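Local coordinates for protein L-amino acid deaminase (Proteus vulgaris, PDB 5I39) that probably catalyses the FAD-dependent oxidative deamination of L-amino acids as a membrane-bound flavoenzyme, at residues 14-19 / 185-190; 54-59 / 389-394; 168-173 / 329-334. All coordinates share one frame; numbering follows the deposited sequence. Where two conformers were deposited one is given.

Contact 1. Residues 14-19 / 185-190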
ATOM      1  N   GLU A  14     -15.990   9.659   0.763  1.00 30.56           N
ATOM      2  CA  GLU A  14     -17.105  10.264   1.560  1.00 28.64           C
ATOM      3  C   GLU A  14     -18.027   9.198   2.174  1.00 27.63           C
ATOM      4  O   GLU A  14     -17.872   8.849   3.347  1.00 28.42           O
ATOM      5  CB  GLU A  14     -17.910  11.259   0.711  1.00 30.20           C
ATOM      6  N   GLY A  15     -18.952   8.667   1.372  1.00 27.28           N
ATOM      7  CA  GLY A  15     -19.962   7.705   1.839  1.00 24.96           C
ATOM      8  C   GLY A  15     -19.442   6.354   2.313  1.00 22.88           C
ATOM      9  O   GLY A  15     -20.117   5.654   3.072  1.00 23.75           O
ATOM     10  N   ARG A  16     -18.252   5.978   1.852  1.00 20.35           N
ATOM     11  CA  ARG A  16     -17.571   4.764   2.323  1.00 18.88           C
ATOM     12  C   ARG A  16     -17.108   4.840   3.783  1.00 18.16           C
ATOM     13  O   ARG A  16     -17.045   3.817   4.461  1.00 18.37           O
ATOM     14  CB  ARG A  16     -16.389   4.421   1.416  1.00 17.58           C
ATOM     15  CG  ARG A  16     -15.245   5.429   1.411  1.00 16.49           C
ATOM     16  CD  ARG A  16     -14.505   5.364   0.087  1.00 15.88           C
ATOM     17  NE  ARG A  16     -13.398   6.316  -0.008  1.00 14.80           N
ATOM     18  CZ  ARG A  16     -12.146   6.093   0.393  1.00 14.79           C
ATOM     19  NH1 ARG A  16     -11.784   4.933   0.953  1.00 14.10           N
ATOM     20  NH2 ARG A  16     -11.241   7.057   0.229  1.00 15.08           N
ATOM     21  N   PHE A  17     -16.770   6.040   4.252  1.00 18.02           N
ATOM     22  CA  PHE A  17     -16.430   6.250   5.661  1.00 17.82           C
ATOM     23  C   PHE A  17     -17.721   6.385   6.467  1.00 19.19           C
ATOM     24  O   PHE A  17     -18.642   7.096   6.057  1.00 21.69           O
ATOM     25  CB  PHE A  17     -15.555   7.491   5.844  1.00 17.80           C
ATOM     26  CG  PHE A  17     -14.230   7.413   5.131  1.00 16.86           C
ATOM     27  CD1 PHE A  17     -13.184   6.646   5.643  1.00 16.13           C
ATOM     28  CD2 PHE A  17     -14.022   8.115   3.946  1.00 17.74           C
ATOM     29  CE1 PHE A  17     -11.959   6.587   4.990  1.00 15.62           C
ATOM     30  CE2 PHE A  17     -12.801   8.054   3.288  1.00 17.44           C
ATOM     31  CZ  PHE A  17     -11.769   7.285   3.807  1.00 17.19           C
ATOM     32  N   VAL A  18     -17.778   5.693   7.604  1.00 18.04           N
ATOM     33  CA  VAL A  18     -18.971   5.644   8.451  1.00 18.14           C
ATOM     34  C   VAL A  18     -18.599   6.108   9.865  1.00 16.99           C
ATOM     35  O   VAL A  18     -18.053   5.330  10.652  1.00 15.55           O
ATOM     36  CB  VAL A  18     -19.586   4.225   8.474  1.00 19.07           C
ATOM     37  CG1 VAL A  18     -20.907   4.215   9.236  1.00 20.17           C
ATOM     38  CG2 VAL A  18     -19.809   3.717   7.055  1.00 20.91           C
ATOM     39  N   PRO A  19     -18.885   7.386  10.196  1.00 17.36           N
ATOM     40  CA  PRO A  19     -18.620   7.899  11.548  1.00 17.77           C
ATOM     41  C   PRO A  19     -19.268   7.058  12.663  1.00 17.80           C
ATOM     42  O   PRO A  19     -20.327   6.470  12.460  1.00 16.89           O
ATOM     43  CB  PRO A  19     -19.218   9.314  11.512  1.00 18.34           C
ATOM     44  CG  PRO A  19     -19.177   9.707  10.078  1.00 19.11           C
ATOM     45  CD  PRO A  19     -19.382   8.446   9.297  1.00 18.59           C
ATOM     46  N   ASP A 185      -8.966  -3.079   3.757  1.00  7.70           N
ATOM     47  CA  ASP A 185      -9.986  -2.102   3.374  1.00  7.85           C
ATOM     48  C   ASP A 185      -9.489  -0.692   3.697  1.00  8.09           C
ATOM     49  O   ASP A 185      -9.084  -0.426   4.832  1.00  8.44           O
ATOM     50  CB  ASP A 185     -11.302  -2.367   4.112  1.00  8.20           C
ATOM     51  CG  ASP A 185     -11.822  -3.790   3.928  1.00  8.61           C
ATOM     52  OD1 ASP A 185     -11.373  -4.512   3.008  1.00  8.87           O
ATOM     53  OD2 ASP A 185     -12.696  -4.193   4.725  1.00  9.87           O
ATOM     54  N   PRO A 186      -9.551   0.233   2.720  1.00  8.17           N
ATOM     55  CA  PRO A 186      -8.963   1.558   2.932  1.00  8.50           C
ATOM     56  C   PRO A 186      -9.690   2.459   3.931  1.00  8.69           C
ATOM     57  O   PRO A 186      -9.119   3.445   4.380  1.00  9.33           O
ATOM     58  CB  PRO A 186      -8.962   2.157   1.529  1.00  8.64           C
ATOM     59  CG  PRO A 186     -10.105   1.496   0.848  1.00  8.52           C
ATOM     60  CD  PRO A 186     -10.082   0.088   1.352  1.00  8.37           C
ATOM     61  N   GLU A 187     -10.912   2.100   4.310  1.00  9.05           N
ATOM     62  CA  GLU A 187     -11.628   2.839   5.340  1.00  9.69           C
ATOM     63  C   GLU A 187     -11.114   2.523   6.746  1.00  9.54           C
ATOM     64  O   GLU A 187     -11.482   3.221   7.692  1.00 10.58           O
ATOM     65  CB  GLU A 187     -13.126   2.551   5.267  1.00 10.77           C
ATOM     66  CG  GLU A 187     -13.776   2.955   3.948  1.00 11.85           C
ATOM     67  CD  GLU A 187     -13.499   2.008   2.793  1.00 12.00           C
ATOM     68  OE1 GLU A 187     -13.312   0.793   3.028  1.00 12.50           O
ATOM     69  OE2 GLU A 187     -13.452   2.489   1.642  1.00 12.70           O
ATOM     70  N   VAL A 188     -10.287   1.481   6.883  1.00  9.08           N
ATOM     71  CA  VAL A 188      -9.859   0.987   8.196  1.00  9.05           C
ATOM     72  C   VAL A 188      -8.348   0.801   8.368  1.00  8.56           C
ATOM     73  O   VAL A 188      -7.798   1.258   9.366  1.00  8.89           O
ATOM     74  CB  VAL A 188     -10.556  -0.354   8.536  1.00  9.39           C
ATOM     75  CG1 VAL A 188     -10.145  -0.850   9.918  1.00  9.70           C
ATOM     76  CG2 VAL A 188     -12.068  -0.213   8.469  1.00  9.75           C
ATOM     77  N   ALA A 189      -7.687   0.112   7.439  1.00  8.34           N
ATOM     78  CA  ALA A 189      -6.364  -0.469   7.715  1.00  8.17           C
ATOM     79  C   ALA A 189      -5.326   0.522   8.244  1.00  7.96           C
ATOM     80  O   ALA A 189      -4.730   0.295   9.294  1.00  7.97           O
ATOM     81  CB  ALA A 189      -5.832  -1.187   6.487  1.00  8.25           C
ATOM     82  N   THR A 190      -5.105   1.613   7.524  1.00  7.80           N
ATOM     83  CA  THR A 190      -4.052   2.551   7.925  1.00  7.99           C
ATOM     84  C   THR A 190      -4.434   3.299   9.200  1.00  8.07           C
ATOM     85  O   THR A 190      -3.566   3.668   9.988  1.00  8.32           O
ATOM     86  CB  THR A 190      -3.699   3.518   6.789  1.00  7.92           C
ATOM     87  OG1 THR A 190      -3.388   2.745   5.630  1.00  8.04           O
ATOM     88  CG2 THR A 190      -2.493   4.382   7.148  1.00  8.33           C
TER
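Glu187 OE2 receives a nearly straight hydrogen bond from Arg16 NH1, 3.0 Å long with an angle of 165° at the hydrogen, as part of a salt bridge. The oxygen lies in the guanidinium plane, yet the nitrogen reaches it from above the carboxylate plane, and the two flat groups stand almost perpendicular (86°). The arginine chain crosses the glutamate at about a right angle, and Glu187 OE2 comes 3.4 Å from Arg16 CD. Arg16 CG is tucked in between its own N and C (chi1 65°), and from there the chain runs extended past the acid. Glu187 CG rests 3.4 Å from Arg16 O. A type I turn from Glu14 to Phe17 presents the arginine from the N-terminal loop that precedes strand 40-43, part of the Rossmann-type FAD-binding sheet expected for this family. On the other side, Val188 is the N-cap residue of helix 189-199, and Asp185 O accepts from both Val188 N and Ala189 N. Phe17 turns its ring back over the arginine, with CE2 3.5 Å above the guanidinium plane, while Phe17 CE1 touches Glu187 CA at 3.8 Å. Arg16 NH1 further packs on Pro186 CG at 3.8 Å. Outside the two segments, Arg16 NH2 donates to Ser77 O and Arg16 makes a cation-pi contact with Trp344. Glu187 OE1 is bridged to Arg23, which also pairs with Asp185.

Contact 2. Residues 54-59 / 389-394; sequences INLVER and DLLLGK
Arg59 meets Asp389 end-on, with NH1 and NH2 both donating to OD1, the shorter bond being Arg59 NH2 to Asp389 OD1 at 2.9 Å. OD1 lies in the guanidinium plane, whereas the carboxylate is turned 57° from it; NH1 arrives nearly along the C-O axis and NH2 from above the carboxylate. One helical turn back, Asn55 OD1 accepts from Arg59 NE and NH2, each at 2.9 Å, so the guanidinium is fixed from two directions and its rotation is restricted. Asp389 OD2 is taken up by Val397 N. The inner part of the contact pairs this bonded acid, itself buried, with the buried Leu56, whose CD2 touches Leu391 CD2 at 4.1 Å and Leu392 CD1 at 4.2 Å. The contact joins the C-terminal ends of helix 47-58, whose start is consistent with the glycine-rich GxGxxG turn of a Rossmann-type fold, and helix 376-392. The latter closes in a Schellman motif: Lys394 N bonds to Asp389 O, Gly393 N bonds weakly to Leu390 O, and Gly393 has positive phi. The outer rim faces solvent. There Leu392 CD1 lies 3.6 Å from Arg59 CD, and the exposed Lys394 lays its extended chain obliquely across the arginine, CD coming 3.6 Å from Arg59 NH1. Its NZ stands 4.3 Å from the same Arg59 NH1, a like-charge approach probably eased by Asp389.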
ATOM      1  N   ILE A  54       6.724   2.758  13.590  1.00  7.84           N
ATOM      2  CA  ILE A  54       6.520   1.603  14.462  1.00  8.06           C
ATOM      3  C   ILE A  54       7.796   0.762  14.568  1.00  8.13           C
ATOM      4  O   ILE A  54       8.204   0.365  15.663  1.00  8.72           O
ATOM      5  CB  ILE A  54       5.351   0.732  13.957  1.00  8.06           C
ATOM      6  CG1 ILE A  54       4.019   1.456  14.186  1.00  8.25           C
ATOM      7  CG2 ILE A  54       5.325  -0.627  14.651  1.00  8.27           C
ATOM      8  CD1 ILE A  54       2.872   0.924  13.351  1.00  8.20           C
ATOM      9  N   ASN A  55       8.411   0.489  13.422  1.00  7.95           N
ATOM     10  CA  ASN A  55       9.631  -0.305  13.389  1.00  8.51           C
ATOM     11  C   ASN A  55      10.759   0.346  14.202  1.00  8.32           C
ATOM     12  O   ASN A  55      11.469  -0.329  14.946  1.00  8.75           O
ATOM     13  CB  ASN A  55      10.048  -0.526  11.937  1.00  8.84           C
ATOM     14  CG  ASN A  55      11.150  -1.556  11.792  1.00  9.58           C
ATOM     15  OD1 ASN A  55      12.318  -1.253  11.996  1.00  9.96           O
ATOM     16  ND2 ASN A  55      10.782  -2.777  11.424  1.00 11.34           N
ATOM     17  N   LEU A  56      10.894   1.662  14.076  1.00  8.05           N
ATOM     18  CA  LEU A  56      11.922   2.397  14.814  1.00  8.20           C
ATOM     19  C   LEU A  56      11.691   2.418  16.326  1.00  8.50           C
ATOM     20  O   LEU A  56      12.644   2.274  17.092  1.00  8.91           O
ATOM     21  CB  LEU A  56      12.028   3.814  14.268  1.00  8.34           C
ATOM     22  CG  LEU A  56      12.605   3.886  12.854  1.00  8.82           C
ATOM     23  CD1 LEU A  56      12.268   5.224  12.221  1.00  9.48           C
ATOM     24  CD2 LEU A  56      14.112   3.661  12.846  1.00  9.53           C
ATOM     25  N   VAL A  57      10.442   2.574  16.760  1.00  8.47           N
ATOM     26  CA  VAL A  57      10.138   2.550  18.194  1.00  9.40           C
ATOM     27  C   VAL A  57      10.465   1.179  18.797  1.00  9.24           C
ATOM     28  O   VAL A  57      10.960   1.097  19.921  1.00  9.91           O
ATOM     29  CB  VAL A  57       8.679   2.971  18.483  1.00 10.41           C
ATOM     30  CG1 VAL A  57       8.280   2.675  19.924  1.00 12.16           C
ATOM     31  CG2 VAL A  57       8.495   4.448  18.184  1.00 10.79           C
ATOM     32  N   GLU A  58      10.232   0.107  18.049  1.00  9.09           N
ATOM     33  CA  GLU A  58      10.619  -1.231  18.507  1.00  9.40           C
ATOM     34  C   GLU A  58      12.124  -1.383  18.735  1.00  9.52           C
ATOM     35  O   GLU A  58      12.541  -2.213  19.535  1.00 10.06           O
ATOM     36  CB  GLU A  58      10.151  -2.286  17.519  1.00  9.78           C
ATOM     37  CG  GLU A  58       8.646  -2.462  17.518  1.00 10.47           C
ATOM     38  CD  GLU A  58       8.146  -3.341  16.396  1.00 12.19           C
ATOM     39  OE1 GLU A  58       8.912  -3.621  15.448  1.00 13.58           O
ATOM     40  OE2 GLU A  58       6.967  -3.747  16.460  1.00 13.20           O
ATOM     41  N   ARG A  59      12.924  -0.581  18.026  1.00  9.50           N
ATOM     42  CA  ARG A  59      14.376  -0.529  18.208  1.00 10.21           C
ATOM     43  C   ARG A  59      14.837   0.412  19.332  1.00 11.10           C
ATOM     44  O   ARG A  59      16.037   0.604  19.519  1.00 13.40           O
ATOM     45  CB  ARG A  59      15.046  -0.131  16.892  1.00 10.42           C
ATOM     46  CG  ARG A  59      14.714  -1.057  15.744  1.00 10.61           C
ATOM     47  CD  ARG A  59      15.472  -0.677  14.490  1.00 11.16           C
ATOM     48  NE  ARG A  59      14.892  -1.324  13.312  1.00 11.58           N
ATOM     49  CZ  ARG A  59      15.559  -1.789  12.251  1.00 11.09           C
ATOM     50  NH1 ARG A  59      16.891  -1.734  12.166  1.00 11.49           N
ATOM     51  NH2 ARG A  59      14.874  -2.333  11.251  1.00 11.53           N
ATOM     52  N   ASP A 389      16.679  -0.108   8.594  1.00  8.49           N
ATOM     53  CA  ASP A 389      18.004  -0.717   8.417  1.00  8.95           C
ATOM     54  C   ASP A 389      18.954   0.249   7.712  1.00  8.89           C
ATOM     55  O   ASP A 389      20.097   0.432   8.136  1.00  9.33           O
ATOM     56  CB  ASP A 389      17.932  -2.007   7.588  1.00  9.03           C
ATOM     57  CG  ASP A 389      17.198  -3.143   8.284  1.00  9.44           C
ATOM     58  OD1 ASP A 389      17.014  -3.101   9.517  1.00  9.73           O
ATOM     59  OD2 ASP A 389      16.816  -4.093   7.568  1.00 10.26           O
ATOM     60  N   LEU A 390      18.479   0.866   6.634  1.00  8.66           N
ATOM     61  CA  LEU A 390      19.297   1.819   5.880  1.00  9.10           C
ATOM     62  C   LEU A 390      19.637   3.050   6.706  1.00  9.41           C
ATOM     63  O   LEU A 390      20.780   3.506   6.698  1.00 10.25           O
ATOM     64  CB  LEU A 390      18.600   2.230   4.586  1.00  9.60           C
ATOM     65  CG  LEU A 390      18.453   1.136   3.526  1.00 10.72           C
ATOM     66  CD1 LEU A 390      17.625   1.659   2.365  1.00 11.27           C
ATOM     67  CD2 LEU A 390      19.797   0.640   3.027  1.00 12.36           C
ATOM     68  N   LEU A 391      18.658   3.571   7.439  1.00  9.13           N
ATOM     69  CA  LEU A 391      18.884   4.727   8.306  1.00  9.57           C
ATOM     70  C   LEU A 391      19.973   4.451   9.339  1.00  9.84           C
ATOM     71  O   LEU A 391      20.834   5.292   9.587  1.00 10.75           O
ATOM     72  CB  LEU A 391      17.586   5.107   9.024  1.00  9.53           C
ATOM     73  CG  LEU A 391      17.642   6.298   9.992  1.00 10.20           C
ATOM     74  CD1 LEU A 391      17.964   7.595   9.259  1.00 10.91           C
ATOM     75  CD2 LEU A 391      16.333   6.415  10.755  1.00 10.77           C
ATOM     76  N   LEU A 392      19.922   3.261   9.927  1.00  9.54           N
ATOM     77  CA  LEU A 392      20.779   2.912  11.051  1.00 10.08           C
ATOM     78  C   LEU A 392      22.074   2.207  10.648  1.00 10.08           C
ATOM     79  O   LEU A 392      22.918   1.945  11.504  1.00 10.86           O
ATOM     80  CB  LEU A 392      19.978   2.068  12.049  1.00 10.68           C
ATOM     81  CG  LEU A 392      18.715   2.761  12.589  1.00 11.23           C
ATOM     82  CD1 LEU A 392      17.887   1.804  13.431  1.00 12.18           C
ATOM     83  CD2 LEU A 392      19.032   4.021  13.385  1.00 11.29           C
ATOM     84  N   GLY A 393      22.250   1.921   9.359  1.00 10.17           N
ATOM     85  CA  GLY A 393      23.444   1.223   8.883  1.00 10.84           C
ATOM     86  C   GLY A 393      23.514  -0.247   9.251  1.00 11.34           C
ATOM     87  O   GLY A 393      24.606  -0.816   9.297  1.00 12.33           O
ATOM     88  N   LYS A 394      22.356  -0.858   9.501  1.00 11.78           N
ATOM     89  CA  LYS A 394      22.267  -2.274   9.843  1.00 12.44           C
ATOM     90  C   LYS A 394      22.350  -3.104   8.572  1.00 12.86           C
ATOM     91  O   LYS A 394      21.962  -2.646   7.498  1.00 13.51           O
ATOM     92  CB  LYS A 394      20.937  -2.559  10.558  1.00 13.15           C
ATOM     93  CG  LYS A 394      20.825  -3.940  11.191  1.00 14.33           C
ATOM     94  CD  LYS A 394      19.452  -4.171  11.804  1.00 15.21           C
ATOM     95  CE  LYS A 394      19.308  -5.583  12.347  1.00 16.73           C
ATOM     96  NZ  LYS A 394      17.924  -5.846  12.826  1.00 18.95           N
TER

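Contact 3. Residues 168-173 / 329-334. With EDO (1,2-ethanediol), chain G.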
ATOM      1  N   ALA A 168     -20.859 -16.663 -12.441  1.00 14.08           N
ATOM      2  CA  ALA A 168     -20.330 -15.973 -13.616  1.00 14.36           C
ATOM      3  C   ALA A 168     -21.128 -16.344 -14.860  1.00 14.94           C
ATOM      4  O   ALA A 168     -21.499 -17.505 -15.038  1.00 16.65           O
ATOM      5  CB  ALA A 168     -18.868 -16.327 -13.824  1.00 14.47           C
ATOM      6  N   THR A 169     -21.392 -15.356 -15.710  1.00 14.66           N
ATOM      7  CA  THR A 169     -22.087 -15.550 -16.979  0.65 15.58           C
ATOM      8  C   THR A 169     -21.206 -16.280 -17.994  1.00 16.06           C
ATOM      9  O   THR A 169     -21.669 -17.131 -18.747  1.00 17.84           O
ATOM     10  CB  THR A 169     -22.495 -14.178 -17.553  0.65 11.78           C
ATOM     11  OG1 THR A 169     -23.325 -13.498 -16.602  0.65 15.24           O
ATOM     12  CG2 THR A 169     -23.245 -14.319 -18.867  0.65 13.92           C
ATOM     13  N   THR A 170     -19.926 -15.913 -18.011  1.00 15.93           N
ATOM     14  CA  THR A 170     -18.966 -16.461 -18.966  1.00 17.04           C
ATOM     15  C   THR A 170     -18.366 -17.748 -18.409  1.00 17.43           C
ATOM     16  O   THR A 170     -18.054 -17.837 -17.218  1.00 17.77           O
ATOM     17  CB  THR A 170     -17.855 -15.440 -19.275  1.00 16.87           C
ATOM     18  OG1 THR A 170     -18.445 -14.234 -19.774  1.00 17.50           O
ATOM     19  CG2 THR A 170     -16.851 -15.973 -20.300  1.00 17.84           C
ATOM     20  N   ASP A 171     -18.198 -18.735 -19.287  1.00 18.11           N
ATOM     21  CA  ASP A 171     -17.623 -20.025 -18.919  1.00 19.76           C
ATOM     22  C   ASP A 171     -16.095 -19.925 -18.920  1.00 18.93           C
ATOM     23  O   ASP A 171     -15.419 -20.374 -19.849  1.00 21.28           O
ATOM     24  CB  ASP A 171     -18.130 -21.113 -19.880  1.00 21.90           C
ATOM     25  CG  ASP A 171     -17.874 -22.529 -19.371  1.00 24.77           C
ATOM     26  OD1 ASP A 171     -17.658 -22.723 -18.155  1.00 27.66           O
ATOM     27  OD2 ASP A 171     -17.913 -23.461 -20.203  1.00 28.18           O
ATOM     28  N   TRP A 172     -15.559 -19.317 -17.863  1.00 17.35           N
ATOM     29  CA  TRP A 172     -14.113 -19.145 -17.715  1.00 16.24           C
ATOM     30  C   TRP A 172     -13.492 -20.517 -17.467  1.00 15.99           C
ATOM     31  O   TRP A 172     -14.020 -21.305 -16.684  1.00 18.04           O
ATOM     32  CB  TRP A 172     -13.776 -18.193 -16.562  1.00 15.69           C
ATOM     33  CG  TRP A 172     -14.446 -16.851 -16.664  1.00 14.80           C
ATOM     34  CD1 TRP A 172     -15.474 -16.393 -15.898  1.00 14.31           C
ATOM     35  CD2 TRP A 172     -14.149 -15.812 -17.601  1.00 14.46           C
ATOM     36  NE1 TRP A 172     -15.834 -15.125 -16.293  1.00 13.61           N
ATOM     37  CE2 TRP A 172     -15.032 -14.743 -17.336  1.00 14.18           C
ATOM     38  CE3 TRP A 172     -13.221 -15.678 -18.641  1.00 15.64           C
ATOM     39  CZ2 TRP A 172     -15.015 -13.552 -18.072  1.00 14.76           C
ATOM     40  CZ3 TRP A 172     -13.198 -14.492 -19.369  1.00 15.70           C
ATOM     41  CH2 TRP A 172     -14.092 -13.446 -19.082  1.00 15.88           C
ATOM     42  N   LYS A 173     -12.387 -20.796 -18.150  1.00 14.48           N
ATOM     43  CA  LYS A 173     -11.787 -22.138 -18.183  1.00 14.39           C
ATOM     44  C   LYS A 173     -10.497 -22.306 -17.386  1.00 12.56           C
ATOM     45  O   LYS A 173     -10.178 -23.420 -16.977  1.00 12.81           O
ATOM     46  CB  LYS A 173     -11.517 -22.546 -19.637  1.00 15.54           C
ATOM     47  CG  LYS A 173     -12.765 -22.692 -20.492  1.00 16.55           C
ATOM     48  CD  LYS A 173     -13.602 -23.892 -20.077  1.00 18.65           C
ATOM     49  CE  LYS A 173     -14.728 -24.160 -21.055  1.00 14.80           C
ATOM     50  NZ  LYS A 173     -15.497 -25.389 -20.723  1.00 24.23           N
ATOM     51  N   LYS A 329     -22.008  -6.191 -13.472  1.00 12.26           N
ATOM     52  CA  LYS A 329     -23.329  -6.773 -13.236  1.00 12.56           C
ATOM     53  C   LYS A 329     -23.752  -7.755 -14.327  1.00 12.50           C
ATOM     54  O   LYS A 329     -24.427  -8.742 -14.038  1.00 14.00           O
ATOM     55  CB  LYS A 329     -24.372  -5.663 -13.090  1.00 13.04           C
ATOM     56  CG  LYS A 329     -24.197  -4.857 -11.816  1.00 13.84           C
ATOM     57  CD  LYS A 329     -24.973  -3.555 -11.849  1.00 14.59           C
ATOM     58  CE  LYS A 329     -24.679  -2.724 -10.613  1.00 16.09           C
ATOM     59  NZ  LYS A 329     -25.380  -1.419 -10.631  1.00 17.24           N
ATOM     60  N   ALA A 330     -23.356  -7.491 -15.570  1.00 12.44           N
ATOM     61  CA  ALA A 330     -23.621  -8.420 -16.672  1.00 13.30           C
ATOM     62  C   ALA A 330     -22.868  -9.740 -16.480  1.00 13.09           C
ATOM     63  O   ALA A 330     -23.409 -10.810 -16.741  1.00 14.11           O
ATOM     64  CB  ALA A 330     -23.253  -7.794 -18.005  1.00 13.87           C
ATOM     65  N   GLU A 331     -21.627  -9.657 -16.007  1.00 12.75           N
ATOM     66  CA  GLU A 331     -20.812 -10.850 -15.783  1.00 12.59           C
ATOM     67  C   GLU A 331     -21.194 -11.591 -14.501  1.00 12.17           C
ATOM     68  O   GLU A 331     -21.139 -12.819 -14.458  1.00 12.57           O
ATOM     69  CB  GLU A 331     -19.325 -10.492 -15.781  1.00 12.62           C
ATOM     70  CG  GLU A 331     -18.373 -11.681 -15.657  1.00 12.80           C
ATOM     71  CD  GLU A 331     -18.599 -12.766 -16.699  1.00 13.75           C
ATOM     72  OE1 GLU A 331     -18.962 -12.445 -17.852  1.00 15.04           O
ATOM     73  OE2 GLU A 331     -18.416 -13.954 -16.362  1.00 13.75           O
ATOM     74  N   PHE A 332     -21.561 -10.837 -13.465  1.00 11.94           N
ATOM     75  CA  PHE A 332     -21.997 -11.393 -12.184  1.00 12.22           C
ATOM     76  C   PHE A 332     -23.322 -10.749 -11.776  1.00 12.56           C
ATOM     77  O   PHE A 332     -23.331  -9.747 -11.053  1.00 12.81           O
ATOM     78  CB  PHE A 332     -20.928 -11.164 -11.111  1.00 12.05           C
ATOM     79  CG  PHE A 332     -19.752 -12.088 -11.227  1.00 12.40           C
ATOM     80  CD1 PHE A 332     -19.783 -13.346 -10.634  1.00 12.83           C
ATOM     81  CD2 PHE A 332     -18.617 -11.711 -11.935  1.00 12.53           C
ATOM     82  CE1 PHE A 332     -18.701 -14.208 -10.741  1.00 13.25           C
ATOM     83  CE2 PHE A 332     -17.535 -12.571 -12.049  1.00 12.81           C
ATOM     84  CZ  PHE A 332     -17.577 -13.819 -11.452  1.00 13.28           C
ATOM     85  N   PRO A 333     -24.453 -11.325 -12.243  1.00 13.21           N
ATOM     86  CA  PRO A 333     -25.785 -10.804 -11.896  1.00 13.35           C
ATOM     87  C   PRO A 333     -26.094 -10.748 -10.398  1.00 13.66           C
ATOM     88  O   PRO A 333     -27.015 -10.038 -10.000  1.00 14.42           O
ATOM     89  CB  PRO A 333     -26.736 -11.765 -12.619  1.00 13.84           C
ATOM     90  CG  PRO A 333     -25.943 -12.276 -13.771  1.00 14.50           C
ATOM     91  CD  PRO A 333     -24.545 -12.402 -13.248  1.00 13.62           C
ATOM     92  N   ALA A 334     -25.316 -11.455  -9.577  1.00 13.71           N
ATOM     93  CA  ALA A 334     -25.352 -11.274  -8.121  1.00 14.17           C
ATOM     94  C   ALA A 334     -25.227  -9.810  -7.673  1.00 13.84           C
ATOM     95  O   ALA A 334     -25.740  -9.456  -6.618  1.00 14.99           O
ATOM     96  CB  ALA A 334     -24.264 -12.106  -7.461  1.00 15.20           C
TER
HETATM   97  C1  EDO G 506     -24.655   1.232 -13.009  1.00 20.44           C
HETATM   98  O1  EDO G 506     -24.656  -0.197 -12.963  1.00 18.53           O
HETATM   99  C2  EDO G 506     -26.032   1.773 -12.631  1.00 22.05           C
HETATM  100  O2  EDO G 506     -26.457   1.319 -11.338  1.00 22.76           O
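Glu331 crosses to the loop 168-173 with its carboxylate and is met there by Thr170 and Trp172. From CB the chain leaves with CG opposite the backbone N (chi1 -176°) and then bends at chi2 (54°), which swings CD to 3.4 Å from Thr170 OG1. At the tip, OE1 accepts from that hydroxyl, Thr170 OG1 to Glu331 OE1 measuring 2.7 Å. OE2 takes two donors: Thr170 N on the syn side at 3.0 Å from Glu331 OE2, and Trp172 NE1 at 2.8 Å from the same OE2, reaching it from the opposite face of the carboxylate plane. Both oxygens are thereby bonded, and three donors limit how the carboxylate can turn. Thr170 CG2 also packs on the indole of Trp172, 3.6 Å above the middle of one face. The backbone of Glu331 contributes too, its O accepting from Thr169 N at 2.8 Å, so that a carbonyl at the end of helix 318-331 finds its donor in the loop. Next to it, Ala168 CA sits over a face of the Phe332 ring, offset toward the rim, in a CH-pi contact 4.1 Å from the centroid, and Ala168 CB also touches the ring. At the start of the segment, Lys329 NZ donates to an ethanediol probably left from crystallisation. The loop, running from helix 158-164 to strand 175-178, thus abuts the C-terminal end of helix 318-331, while Trp172, Glu331 and Phe332 all rest on Leu279 of strand 276-279 and Phe332 meets Phe285 of strand 283-287 edge-to-face.

Overall arrangement
Contact 1 lies nearest the flavin: the side chain of Pro186 is about 8 Å from FAD and about 5 Å from the FAD-binding Gly81. Contact 2 is farther away, the side chain of Leu56 about 13 Å from the cofactor, and its centre is 30 Å from that of contact 1. The two are nonetheless linked through helices, since helix 189-199, entered at contact 1, packs against Ile54, while Thr190 touches Met377 of helix 376-392. Contact 3 sits across the chain's centre from contact 2, their centres 48 Å apart, and 28 Å from contact 1; the side chain of Phe332 is about 11 Å from that of the FAD-binding Tyr80. None of the three touches another.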